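Local coordinates for protein glutaminase 1 (Escherichia coli, PDB 1U60) that hydrolyses L-glutamine to L-glutamate and ammonium, as a member of the glutaminase family, at residues Q83-Q86 / D87-A91. Sequence-based numbering, arbitrary orientation.
Sequences QAVQ and DKIGA. With EDO (1,2-ethanediol), chain G.
Gln83 and Asp87, one turn apart near the end of helix 82-88, are joined twice. Asp87 N donates to Gln83 O at 3.0 Å, and in addition to this backbone bond Gln83 NE2 donates to Asp87 OD1, also at 3.0 Å. The side-chain bond is bent (146° at the hydrogen): Asp87 OD1 lies close to the amide plane of Gln83, but the amide nitrogen approaches from above the carboxylate plane, the two planes being 37° apart. The bend at chi2 of Gln83 (66°) folds its amide toward the next turn.

The helix C-terminus is ended by a glycine with positive phi. Lys88 N still binds Ala84 O at 2.9 Å, whereas Val85 O takes an i+4 bond from Ile89 N at 2.9 Å and a straighter i+5 bond from Gly90 N at 3.0 Å. Ile89 is the first residue to leave helical angles, and the Gly90 conformation would press a beta carbon against the preceding carbonyl oxygen. Gly90 CA also makes a CH...O contact with Gln86 O, which accepts a hydrogen bond from Lys110 NZ.

Beyond this first shell, Val85 packs on helix 68-80 and Ile89 on helix 117-126, while Gln86 NE2 donates to Asp249 OD1 of the second subunit and its OE1 takes a weak bond from Arg253 of that subunit. Lys88 NZ weakly binds both hydroxyls of an ethanediol, probably from the crystallisation liquor.

Chemically, Val85 O gives both exit N-H groups, those of Ile89 and Gly90, an acceptor; the bond between a neutral amide and a probably charged carboxylate, bent and out of plane, probably adds only modestly.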
loop_
_atom_site.group_PDB
_atom_site.type_symbol
_atom_site.label_atom_id
_atom_site.label_comp_id
_atom_site.label_asym_id
_atom_site.label_seq_id
_atom_site.Cartn_x
_atom_site.Cartn_y
_atom_site.Cartn_z
ATOM N N GLN A 83 11.886 6.213 12.804
ATOM C CA GLN A 83 10.912 6.854 13.686
ATOM C C GLN A 83 10.792 8.344 13.385
ATOM O O GLN A 83 9.695 8.879 13.289
ATOM C CB GLN A 83 11.217 6.622 15.195
ATOM C CG GLN A 83 10.080 7.145 16.070
ATOM C CD GLN A 83 8.794 6.361 15.857
ATOM O OE1 GLN A 83 8.779 5.149 16.024
ATOM N NE2 GLN A 83 7.741 7.039 15.436
ATOM N N ALA A 84 11.925 9.026 13.195
ATOM C CA ALA A 84 11.922 10.415 12.868
ATOM C C ALA A 84 11.254 10.712 11.552
ATOM O O ALA A 84 10.582 11.724 11.428
ATOM C CB ALA A 84 13.382 10.950 12.879
ATOM N N VAL A 85 11.492 9.883 10.532
ATOM C CA VAL A 85 10.847 10.082 9.278
ATOM C C VAL A 85 9.323 9.928 9.425
ATOM O O VAL A 85 8.564 10.719 8.894
ATOM C CB VAL A 85 11.424 9.147 8.197
ATOM C CG1 VAL A 85 10.551 9.173 6.929
ATOM C CG2 VAL A 85 12.857 9.582 7.858
ATOM N N GLN A 86 8.885 8.961 10.203
ATOM C CA GLN A 86 7.427 8.717 10.378
ATOM C C GLN A 86 6.761 9.902 11.139
ATOM O O GLN A 86 5.648 10.343 10.790
ATOM C CB GLN A 86 7.198 7.395 11.105
ATOM C CG GLN A 86 5.747 6.970 11.033
ATOM C CD GLN A 86 5.495 5.631 11.712
ATOM O OE1 GLN A 86 6.387 5.082 12.380
ATOM N NE2 GLN A 86 4.295 5.063 11.474
ATOM N N ASP A 87 7.448 10.424 12.153
ATOM C CA ASP A 87 6.968 11.529 12.961
ATOM C C ASP A 87 6.972 12.873 12.210
ATOM O O ASP A 87 6.010 13.666 12.300
ATOM C CB ASP A 87 7.882 11.699 14.180
ATOM C CG ASP A 87 7.726 10.584 15.215
ATOM O OD1 ASP A 87 6.736 9.813 15.181
ATOM O OD2 ASP A 87 8.577 10.418 16.103
ATOM N N LYS A 88 8.068 13.147 11.498
ATOM C CA LYS A 88 8.286 14.449 10.865
ATOM C C LYS A 88 7.755 14.570 9.428
ATOM O O LYS A 88 7.551 15.676 8.952
ATOM C CB LYS A 88 9.785 14.779 10.907
ATOM C CG LYS A 88 10.382 14.724 12.315
ATOM C CD LYS A 88 9.725 15.742 13.228
ATOM C CE LYS A 88 10.511 15.863 14.564
ATOM N NZ LYS A 88 9.794 16.711 15.609
ATOM N N ILE A 89 7.503 13.441 8.754
ATOM C CA ILE A 89 7.066 13.427 7.366
ATOM C C ILE A 89 5.789 12.612 7.283
ATOM O O ILE A 89 4.773 13.150 6.856
ATOM C CB ILE A 89 8.123 12.849 6.394
ATOM C CG1 ILE A 89 9.514 13.449 6.642
ATOM C CG2 ILE A 89 7.688 13.067 4.935
ATOM C CD1 ILE A 89 9.599 14.938 6.300
ATOM N N GLY A 90 5.859 11.336 7.660
ATOM C CA GLY A 90 4.700 10.460 7.601
ATOM C C GLY A 90 4.934 9.233 6.768
ATOM O O GLY A 90 5.910 9.132 6.064
ATOM N N ALA A 91 4.009 8.292 6.854
ATOM C CA ALA A 91 4.037 7.041 6.123
ATOM C C ALA A 91 2.683 6.728 5.432
ATOM O O ALA A 91 2.480 5.614 5.007
ATOM C CB ALA A 91 4.402 5.915 7.109
HETATM C C1 EDO G . 7.859 14.134 16.954
HETATM O O1 EDO G . 7.116 15.030 16.133
HETATM C C2 EDO G . 8.604 14.872 18.045
HETATM O O2 EDO G . 9.999 14.705 17.893
#